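Long-range contacts in phage related exonuclease (Haemophilus somnus 129PT, PDB 3K93), which is probably a phage-related DNA exonuclease with a PD-(D/E)XK nuclease fold, perhaps akin to lambda exonuclease: residues F157-N165 and K175-I183; E88-C99 and Q142-C150. One frame throughout, in Å; residues are numbered along the deposited sequence. Where two conformers were deposited one is given.

Contact 1: F157-N165 and K175-I183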
loop_
_atom_site.group_PDB
_atom_site.type_symbol
_atom_site.label_atom_id
_atom_site.label_comp_id
_atom_site.label_asym_id
_atom_site.label_seq_id
_atom_site.Cartn_x
_atom_site.Cartn_y
_atom_site.Cartn_z
ATOM N N PHE A 157 -15.397 16.329 13.492
ATOM C CA PHE A 157 -15.133 16.077 12.083
ATOM C C PHE A 157 -16.119 16.956 11.315
ATOM O O PHE A 157 -17.323 16.823 11.506
ATOM C CB PHE A 157 -15.396 14.620 11.740
ATOM C CG PHE A 157 -14.417 13.685 12.343
ATOM C CD1 PHE A 157 -13.180 13.503 11.763
ATOM C CD2 PHE A 157 -14.723 12.972 13.476
ATOM C CE1 PHE A 157 -12.267 12.635 12.318
ATOM C CE2 PHE A 157 -13.807 12.095 14.026
ATOM C CZ PHE A 157 -12.587 11.939 13.463
ATOM N N VAL A 158 -15.579 17.832 10.451
ATOM C CA VAL A 158 -16.363 18.813 9.718
ATOM C C VAL A 158 -16.012 18.807 8.229
ATOM O O VAL A 158 -14.821 18.814 7.849
ATOM C CB VAL A 158 -16.182 20.216 10.312
ATOM C CG1 VAL A 158 -16.836 20.287 11.683
ATOM C CG2 VAL A 158 -14.718 20.580 10.405
ATOM N N LEU A 159 -17.043 18.756 7.385
ATOM C CA LEU A 159 -16.895 18.771 5.924
ATOM C C LEU A 159 -17.390 20.092 5.381
ATOM O O LEU A 159 -18.601 20.398 5.454
ATOM C CB LEU A 159 -17.704 17.630 5.265
ATOM C CG LEU A 159 -17.585 17.583 3.742
ATOM C CD1 LEU A 159 -16.117 17.376 3.289
ATOM C CD2 LEU A 159 -18.540 16.516 3.097
ATOM N N PHE A 160 -16.457 20.878 4.848
ATOM C CA PHE A 160 -16.782 22.065 4.109
ATOM C C PHE A 160 -16.371 21.812 2.668
ATOM O O PHE A 160 -15.529 20.947 2.408
ATOM C CB PHE A 160 -15.948 23.266 4.618
ATOM C CG PHE A 160 -16.222 23.654 6.051
ATOM C CD1 PHE A 160 -17.402 24.291 6.396
ATOM C CD2 PHE A 160 -15.287 23.418 7.042
ATOM C CE1 PHE A 160 -17.667 24.655 7.697
ATOM C CE2 PHE A 160 -15.555 23.808 8.382
ATOM C CZ PHE A 160 -16.750 24.424 8.693
ATOM N N PRO A 161 -16.881 22.611 1.746
ATOM C CA PRO A 161 -16.353 22.558 0.379
ATOM C C PRO A 161 -14.876 22.855 0.340
ATOM O O PRO A 161 -14.394 23.665 1.137
ATOM C CB PRO A 161 -17.107 23.675 -0.350
ATOM C CG PRO A 161 -18.176 24.082 0.515
ATOM C CD PRO A 161 -17.897 23.655 1.906
ATOM N N THR A 162 -14.152 22.217 -0.582
ATOM C CA THR A 162 -12.733 22.436 -0.711
ATOM C C THR A 162 -12.507 23.790 -1.377
ATOM O O THR A 162 -13.093 24.055 -2.398
ATOM C CB THR A 162 -12.079 21.281 -1.520
ATOM O OG1 THR A 162 -12.248 20.059 -0.790
ATOM C CG2 THR A 162 -10.578 21.506 -1.746
ATOM N N PRO A 163 -11.674 24.661 -0.780
ATOM C CA PRO A 163 -11.360 25.962 -1.404
ATOM C C PRO A 163 -10.761 25.768 -2.790
ATOM O O PRO A 163 -9.936 24.874 -2.973
ATOM C CB PRO A 163 -10.302 26.566 -0.473
ATOM C CG PRO A 163 -10.347 25.794 0.783
ATOM C CD PRO A 163 -11.032 24.498 0.534
ATOM N N LEU A 164 -11.176 26.584 -3.743
ATOM C CA LEU A 164 -10.752 26.450 -5.141
ATOM C C LEU A 164 -9.257 26.341 -5.338
ATOM O O LEU A 164 -8.799 25.547 -6.135
ATOM C CB LEU A 164 -11.272 27.604 -5.979
ATOM C CG LEU A 164 -12.677 27.419 -6.542
ATOM C CD1 LEU A 164 -13.267 28.765 -7.051
ATOM C CD2 LEU A 164 -12.672 26.347 -7.666
ATOM N N ASN A 165 -8.494 27.099 -4.566
ATOM C CA ASN A 165 -7.068 27.122 -4.744
ATOM C C ASN A 165 -6.397 25.765 -4.407
ATOM O O ASN A 165 -5.233 25.584 -4.681
ATOM C CB ASN A 165 -6.448 28.287 -3.935
ATOM C CG ASN A 165 -6.256 27.943 -2.470
ATOM O OD1 ASN A 165 -5.172 27.537 -2.075
ATOM N ND2 ASN A 165 -7.311 28.065 -1.663
ATOM N N LYS A 175 -17.322 17.201 -7.253
ATOM C CA LYS A 175 -17.293 16.383 -6.026
ATOM C C LYS A 175 -16.864 17.146 -4.764
ATOM O O LYS A 175 -17.475 16.988 -3.725
ATOM C CB LYS A 175 -16.436 15.140 -6.229
ATOM C CG LYS A 175 -17.066 14.162 -7.230
ATOM C CD LYS A 175 -16.068 13.182 -7.780
ATOM C CE LYS A 175 -15.877 12.028 -6.881
ATOM N NZ LYS A 175 -14.883 11.118 -7.492
ATOM N N LEU A 176 -15.820 17.969 -4.874
ATOM C CA LEU A 176 -15.220 18.620 -3.738
ATOM C C LEU A 176 -15.938 19.905 -3.273
ATOM O O LEU A 176 -15.713 20.334 -2.132
ATOM C CB LEU A 176 -13.752 18.928 -4.032
ATOM C CG LEU A 176 -12.853 17.721 -4.318
ATOM C CD1 LEU A 176 -11.463 18.173 -4.656
ATOM C CD2 LEU A 176 -12.846 16.750 -3.144
ATOM N N ILE A 177 -16.763 20.498 -4.144
ATOM C CA ILE A 177 -17.563 21.690 -3.851
ATOM C C ILE A 177 -19.093 21.493 -4.052
ATOM O O ILE A 177 -19.869 21.548 -3.092
ATOM C CB ILE A 177 -17.138 22.897 -4.723
ATOM C CG1 ILE A 177 -15.626 23.199 -4.568
ATOM C CG2 ILE A 177 -18.014 24.153 -4.370
ATOM C CD1 ILE A 177 -15.176 24.432 -5.443
ATOM N N ASP A 178 -19.530 21.261 -5.280
ATOM C CA ASP A 178 -20.983 21.250 -5.580
ATOM C C ASP A 178 -21.783 20.242 -4.752
ATOM O O ASP A 178 -22.809 20.579 -4.150
ATOM C CB ASP A 178 -21.236 20.953 -7.062
ATOM C CG ASP A 178 -20.568 21.964 -7.995
ATOM O OD1 ASP A 178 -19.933 22.928 -7.514
ATOM O OD2 ASP A 178 -20.653 21.772 -9.215
ATOM N N LEU A 179 -21.320 19.000 -4.728
ATOM C CA LEU A 179 -21.996 17.966 -3.948
ATOM C C LEU A 179 -22.009 18.259 -2.454
ATOM O O LEU A 179 -22.922 17.844 -1.781
ATOM C CB LEU A 179 -21.332 16.611 -4.155
ATOM C CG LEU A 179 -21.464 15.951 -5.516
ATOM C CD1 LEU A 179 -20.734 14.581 -5.428
ATOM C CD2 LEU A 179 -22.960 15.839 -5.967
ATOM N N VAL A 180 -20.998 18.973 -1.946
ATOM C CA VAL A 180 -20.892 19.256 -0.529
ATOM C C VAL A 180 -21.878 20.372 -0.111
ATOM O O VAL A 180 -22.545 20.287 0.918
ATOM C CB VAL A 180 -19.456 19.642 -0.138
ATOM C CG1 VAL A 180 -19.370 20.035 1.366
ATOM C CG2 VAL A 180 -18.448 18.501 -0.499
ATOM N N GLU A 181 -21.977 21.385 -0.944
ATOM C CA GLU A 181 -22.891 22.499 -0.736
ATOM C C GLU A 181 -24.370 22.103 -0.782
ATOM O O GLU A 181 -25.192 22.831 -0.277
ATOM C CB GLU A 181 -22.643 23.569 -1.786
ATOM C CG GLU A 181 -21.386 24.322 -1.531
ATOM C CD GLU A 181 -21.087 25.388 -2.584
ATOM O OE1 GLU A 181 -21.752 25.401 -3.641
ATOM O OE2 GLU A 181 -20.153 26.191 -2.346
ATOM N N GLN A 182 -24.696 20.975 -1.395
ATOM C CA GLN A 182 -26.045 20.438 -1.341
ATOM C C GLN A 182 -26.426 19.814 -0.027
ATOM O O GLN A 182 -27.576 19.561 0.173
ATOM C CB GLN A 182 -26.193 19.341 -2.365
ATOM C CG GLN A 182 -26.151 19.868 -3.748
ATOM C CD GLN A 182 -27.004 19.041 -4.607
ATOM O OE1 GLN A 182 -28.109 19.442 -4.956
ATOM N NE2 GLN A 182 -26.561 17.799 -4.851
ATOM N N ILE A 183 -25.469 19.517 0.844
ATOM C CA ILE A 183 -25.764 18.775 2.054
ATOM C C ILE A 183 -25.934 19.811 3.139
ATOM O O ILE A 183 -25.077 20.645 3.306
ATOM C CB ILE A 183 -24.612 17.820 2.446
ATOM C CG1 ILE A 183 -24.229 16.886 1.293
ATOM C CG2 ILE A 183 -24.947 17.022 3.686
ATOM C CD1 ILE A 183 -22.928 16.051 1.618
#
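Val180 is the apolar centre: its CG1 methyl projects from the helix into the bend of the chain at Leu159, Phe160 and Pro161. That methyl lies 3.9 Å from Leu159 CG, and it also touches the Pro161 ring at CD and the backbone around Pro161 N. A chi1 of 176° turns both valine methyls toward the 157-165 chain, CG1 at Leu159 CG and CG2 near Leu159 CD2. Ile177, one turn back, takes the other flank. Its CG2 rests 4.1 Å from Pro161 CB, while CG1 comes up against Thr162 O and CD1 ends 3.9 Å from Leu164 CD2, the two side chains meeting roughly at right angles.

At the outer edge, the aliphatic part of Glu181 lies across Pro161, with CG 3.8 Å from Pro161 CG. One backbone bond ties the segments together: Thr162 N donates a hydrogen bond to Leu176 O at 2.9 Å, nearly straight at 170°, with the donor 35° above the carbonyl plane. The helix widens here into a pi-type turn and Val180 N is 5.5 Å from Leu176 O, consistent with this carbonyl being left to accept from Thr162. Pro161 CA adds a CH...O contact to the same oxygen. The Thr162 hydroxyl brushes Leu176 CB but has its polar partner in Lys63 NZ, which also holds Phe160 O.

The chain leaving strand 152-158 is flanked by helix 173-181 and by helices 59-66 and 68-79, of which the first supplies Lys63 and the second receives the ring of Phe160. Arg188 holds both Leu159 O and Ile183 O, and Phe50 of a second subunit packs on Leu179 and Ile183.

Contact 2: E88-C99 and Q142-C150; sequences ERRENEFITGEC and QGYMWLWDC
A beta hairpin, strands 90-91 and 95-97, lies across the C-terminal end of helix 137-148, its second strand running at 90° to the helix. The indole of Trp148 is sandwiched at one end. Over one face the Arg90 guanidinium lies almost flat, the planes 13° apart and Arg90 CZ 3.6 Å from the centroid of the five-membered ring, a cation-pi stack; Arg90 CD sits over the six-membered ring. Against the opposite face Cys99 SG stands 3.7 Å from the centroid of that six-membered ring. The arginine chain is extended from CG to NE, which lays the guanidinium along the indole, with NH1 reaching Leu147 O, 2.9 Å away, in the carbonyl plane and on a lone pair. Glu88 gives the same guanidinium a weak salt bridge.

Leu147 fits beneath the hairpin with its methyls spread: CD1 lies 3.5 Å from Gly97 N, and CD2 is 3.6 Å from Glu91 CA. Tyr144 brings its ring edge to Gly97 CA, while Cys99 CB sits over the ring's centre.

At the turn, Asn92 OD1 accepts from Phe94 N and Ile95 N, which approach from opposite faces of its amide; the bond from Phe94 N closes an Asx turn, and that from Ile95 N extends it to an Asx motif. Held this way, the amide puts ND2 over the centre of the Trp146 ring, 3.4 Å from Trp146 CE2, at 56° between planes. Ile95 CD1 packs 3.6 Å from Trp146 CE3. Helix 198-221 also touches Trp146, through Ile201 and Lys205.

Tyr144 OH bonds to Gln140 NE2, four residues back on the helix, and its ring touches Asp111, a ligand of the sodium ion. This pairing of glutamine and tyrosine is consistent with the QxxxY motif of RecB-like nucleases within the PD-(D/E)XK superfamily.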
loop_
_atom_site.group_PDB
_atom_site.type_symbol
_atom_site.label_atom_id
_atom_site.label_comp_id
_atom_site.label_asym_id
_atom_site.label_seq_id
_atom_site.Cartn_x
_atom_site.Cartn_y
_atom_site.Cartn_z
ATOM N N GLU A 88 -1.875 28.981 22.531
ATOM C CA GLU A 88 -0.688 28.548 23.250
ATOM C C GLU A 88 -0.293 27.101 23.028
ATOM O O GLU A 88 -1.138 26.202 22.941
ATOM C CB GLU A 88 -0.756 28.870 24.739
ATOM C CG GLU A 88 -1.846 28.177 25.504
ATOM C CD GLU A 88 -1.682 28.309 27.013
ATOM O OE1 GLU A 88 -0.557 28.179 27.543
ATOM O OE2 GLU A 88 -2.703 28.520 27.668
ATOM N N ARG A 89 1.007 26.892 22.930
ATOM C CA ARG A 89 1.546 25.567 22.866
ATOM C C ARG A 89 1.963 25.283 24.286
ATOM O O ARG A 89 2.671 26.071 24.872
ATOM C CB ARG A 89 2.750 25.490 21.904
ATOM C CG ARG A 89 3.607 24.162 22.035
ATOM C CD ARG A 89 4.317 23.724 20.725
ATOM N NE ARG A 89 3.327 23.399 19.675
ATOM C CZ ARG A 89 2.839 22.178 19.366
ATOM N NH1 ARG A 89 3.210 21.046 19.983
ATOM N NH2 ARG A 89 1.941 22.083 18.399
ATOM N N ARG A 90 1.482 24.194 24.864
ATOM C CA ARG A 90 1.952 23.802 26.172
ATOM C C ARG A 90 2.849 22.611 26.023
ATOM O O ARG A 90 2.868 21.953 24.965
ATOM C CB ARG A 90 0.794 23.468 27.082
ATOM C CG ARG A 90 -0.035 24.670 27.487
ATOM C CD ARG A 90 -1.157 24.213 28.407
ATOM N NE ARG A 90 -1.977 25.320 28.872
ATOM C CZ ARG A 90 -2.822 25.251 29.895
ATOM N NH1 ARG A 90 -2.986 24.137 30.596
ATOM N NH2 ARG A 90 -3.516 26.304 30.217
ATOM N N GLU A 91 3.613 22.354 27.081
ATOM C CA GLU A 91 4.414 21.160 27.172
ATOM C C GLU A 91 4.691 20.750 28.586
ATOM O O GLU A 91 4.590 21.557 29.492
ATOM C CB GLU A 91 5.731 21.329 26.446
ATOM C CG GLU A 91 6.615 22.432 26.917
ATOM C CD GLU A 91 7.815 22.537 25.995
ATOM O OE1 GLU A 91 7.645 23.035 24.858
ATOM O OE2 GLU A 91 8.910 22.069 26.374
ATOM N N ASN A 92 5.027 19.479 28.759
ATOM C CA ASN A 92 5.445 18.983 30.021
ATOM C C ASN A 92 6.756 18.264 29.748
ATOM O O ASN A 92 7.411 18.602 28.769
ATOM C CB ASN A 92 4.335 18.150 30.696
ATOM C CG ASN A 92 3.871 16.944 29.878
ATOM O OD1 ASN A 92 4.620 16.365 29.089
ATOM N ND2 ASN A 92 2.604 16.554 30.088
ATOM N N GLU A 93 7.153 17.289 30.556
ATOM C CA GLU A 93 8.425 16.650 30.321
ATOM C C GLU A 93 8.378 15.621 29.193
ATOM O O GLU A 93 9.411 15.151 28.788
ATOM C CB GLU A 93 8.989 16.021 31.598
ATOM C CG GLU A 93 9.190 16.999 32.733
ATOM C CD GLU A 93 10.025 18.235 32.370
ATOM O OE1 GLU A 93 10.965 18.144 31.533
ATOM O OE2 GLU A 93 9.735 19.323 32.944
ATOM N N PHE A 94 7.197 15.314 28.671
ATOM C CA PHE A 94 7.038 14.226 27.696
ATOM C C PHE A 94 6.535 14.663 26.330
ATOM O O PHE A 94 7.022 14.191 25.288
ATOM C CB PHE A 94 6.104 13.184 28.281
ATOM C CG PHE A 94 6.609 12.589 29.563
ATOM C CD1 PHE A 94 7.435 11.483 29.537
ATOM C CD2 PHE A 94 6.269 13.147 30.776
ATOM C CE1 PHE A 94 7.931 10.928 30.700
ATOM C CE2 PHE A 94 6.752 12.612 31.964
ATOM C CZ PHE A 94 7.598 11.494 31.933
ATOM N N ILE A 95 5.584 15.582 26.336
ATOM C CA ILE A 95 4.841 15.932 25.147
ATOM C C ILE A 95 4.680 17.439 25.009
ATOM O O ILE A 95 4.914 18.196 25.952
ATOM C CB ILE A 95 3.442 15.245 25.128
ATOM C CG1 ILE A 95 2.572 15.708 26.293
ATOM C CG2 ILE A 95 3.589 13.707 25.178
ATOM C CD1 ILE A 95 1.123 15.316 26.112
ATOM N N THR A 96 4.307 17.862 23.813
ATOM C CA THR A 96 3.963 19.254 23.552
ATOM C C THR A 96 2.677 19.216 22.740
ATOM O O THR A 96 2.395 18.244 22.040
ATOM C CB THR A 96 5.054 20.030 22.763
ATOM O OG1 THR A 96 5.121 19.506 21.452
ATOM C CG2 THR A 96 6.435 19.872 23.384
ATOM N N GLY A 97 1.879 20.266 22.862
ATOM C CA GLY A 97 0.627 20.320 22.168
ATOM C C GLY A 97 0.086 21.726 22.069
ATOM O O GLY A 97 0.339 22.552 22.936
ATOM N N GLU A 98 -0.638 21.981 20.990
ATOM C CA GLU A 98 -1.400 23.184 20.809
ATOM C C GLU A 98 -2.768 22.743 20.351
ATOM O O GLU A 98 -2.912 22.342 19.243
ATOM C CB GLU A 98 -0.767 24.061 19.738
ATOM C CG GLU A 98 -1.598 25.300 19.445
ATOM C CD GLU A 98 -0.976 26.220 18.438
ATOM O OE1 GLU A 98 0.178 26.615 18.614
ATOM O OE2 GLU A 98 -1.663 26.535 17.457
ATOM N N CYS A 99 -3.762 22.796 21.223
ATOM C CA CYS A 99 -5.116 22.390 20.894
ATOM C C CYS A 99 -5.789 23.500 20.115
ATOM O O CYS A 99 -5.259 24.617 20.033
ATOM C CB CYS A 99 -5.902 22.037 22.158
ATOM S SG CYS A 99 -6.254 23.419 23.272
ATOM N N GLN A 142 -6.031 12.696 24.519
ATOM C CA GLN A 142 -5.594 12.384 25.881
ATOM C C GLN A 142 -4.396 13.250 26.235
ATOM O O GLN A 142 -4.284 13.707 27.364
ATOM C CB GLN A 142 -5.237 10.924 26.070
ATOM C CG GLN A 142 -6.374 9.982 25.855
ATOM C CD GLN A 142 -7.413 9.995 26.958
ATOM O OE1 GLN A 142 -7.224 10.597 28.029
ATOM N NE2 GLN A 142 -8.508 9.302 26.711
ATOM N N GLY A 143 -3.540 13.489 25.250
ATOM C CA GLY A 143 -2.395 14.361 25.407
ATOM C C GLY A 143 -2.815 15.793 25.661
ATOM O O GLY A 143 -2.251 16.439 26.550
ATOM N N TYR A 144 -3.821 16.302 24.927
ATOM C CA TYR A 144 -4.300 17.656 25.229
ATOM C C TYR A 144 -4.993 17.742 26.588
ATOM O O TYR A 144 -4.877 18.757 27.291
ATOM C CB TYR A 144 -5.264 18.166 24.160
ATOM C CG TYR A 144 -4.694 18.362 22.755
ATOM C CD1 TYR A 144 -3.413 18.823 22.558
ATOM C CD2 TYR A 144 -5.488 18.158 21.629
ATOM C CE1 TYR A 144 -2.897 19.032 21.308
ATOM C CE2 TYR A 144 -4.971 18.360 20.340
ATOM C CZ TYR A 144 -3.668 18.809 20.197
ATOM O OH TYR A 144 -3.102 19.021 18.958
HETATM N N MSE A 145 -5.766 16.726 26.955
HETATM C CA MSE A 145 -6.465 16.757 28.233
HETATM C C MSE A 145 -5.448 16.763 29.385
HETATM O O MSE A 145 -5.673 17.373 30.433
HETATM C CB MSE A 145 -7.437 15.582 28.374
HETATM C CG MSE A 145 -8.695 15.750 27.571
HETATM SE SE MSE A 145 -10.005 14.370 27.880
HETATM C CE MSE A 145 -9.422 12.979 26.626
ATOM N N TRP A 146 -4.330 16.084 29.175
ATOM C CA TRP A 146 -3.244 16.047 30.153
ATOM C C TRP A 146 -2.629 17.439 30.294
ATOM O O TRP A 146 -2.554 17.957 31.376
ATOM C CB TRP A 146 -2.185 15.056 29.708
ATOM C CG TRP A 146 -1.152 14.827 30.674
ATOM C CD1 TRP A 146 -1.167 15.146 32.020
ATOM C CD2 TRP A 146 0.081 14.189 30.432
ATOM N NE1 TRP A 146 -0.010 14.744 32.605
ATOM C CE2 TRP A 146 0.781 14.155 31.654
ATOM C CE3 TRP A 146 0.676 13.641 29.292
ATOM C CZ2 TRP A 146 2.026 13.585 31.770
ATOM C CZ3 TRP A 146 1.896 13.075 29.404
ATOM C CH2 TRP A 146 2.577 13.050 30.630
ATOM N N LEU A 147 -2.292 18.058 29.166
ATOM C CA LEU A 147 -1.656 19.359 29.165
ATOM C C LEU A 147 -2.554 20.469 29.641
ATOM O O LEU A 147 -2.054 21.452 30.171
ATOM C CB LEU A 147 -1.130 19.704 27.769
ATOM C CG LEU A 147 0.093 18.959 27.276
ATOM C CD1 LEU A 147 0.271 19.165 25.779
ATOM C CD2 LEU A 147 1.362 19.425 28.023
ATOM N N TRP A 148 -3.868 20.324 29.463
ATOM C CA TRP A 148 -4.848 21.379 29.800
ATOM C C TRP A 148 -5.731 21.027 30.989
ATOM O O TRP A 148 -6.654 21.754 31.280
ATOM C CB TRP A 148 -5.718 21.728 28.567
ATOM C CG TRP A 148 -5.212 22.877 27.812
ATOM C CD1 TRP A 148 -5.510 24.180 28.040
ATOM C CD2 TRP A 148 -4.287 22.860 26.712
ATOM N NE1 TRP A 148 -4.848 24.976 27.147
ATOM C CE2 TRP A 148 -4.083 24.196 26.326
ATOM C CE3 TRP A 148 -3.622 21.843 26.013
ATOM C CZ2 TRP A 148 -3.235 24.553 25.282
ATOM C CZ3 TRP A 148 -2.786 22.197 24.972
ATOM C CH2 TRP A 148 -2.589 23.542 24.623
ATOM N N ASP A 149 -5.421 19.942 31.697
ATOM C CA ASP A 149 -6.173 19.530 32.901
ATOM C C ASP A 149 -7.673 19.453 32.655
ATOM O O ASP A 149 -8.444 20.022 33.411
ATOM C CB ASP A 149 -5.894 20.464 34.095
ATOM C CG ASP A 149 -4.491 20.283 34.685
ATOM O OD1 ASP A 149 -3.998 19.139 34.814
ATOM O OD2 ASP A 149 -3.882 21.300 35.059
ATOM N N CYS A 150 -8.066 18.755 31.590
ATOM C CA CYS A 150 -9.470 18.620 31.199
ATOM C C CYS A 150 -9.961 17.208 31.395
ATOM O O CYS A 150 -9.193 16.242 31.385
ATOM C CB CYS A 150 -9.670 18.999 29.717
ATOM S SG CYS A 150 -9.557 20.782 29.374
#

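How the contacts relate
Contact 2 closes before contact 1 opens: helix 137-148 ends, and strand 152-158 follows and leads into 157-165. The two lie on opposite sides of the chain's centre, with centres 32 Å apart and nearest atoms about 12 Å apart. What they share is the mixed sheet around strand 108-114, though hairpin 88-99 belongs to a three-stranded sheet. Strand 152-158 runs parallel to 108-114, with helices 125-135 and 137-148 in the crossover between them. The sodium ion, bound at Asp100, Asp111 and Thr112, is about 6 Å from the Tyr144 side chain but about 11 Å from that of Phe160. Contact 2 thus borders the probable active site, whereas contact 1 packs the periphery, near a second subunit.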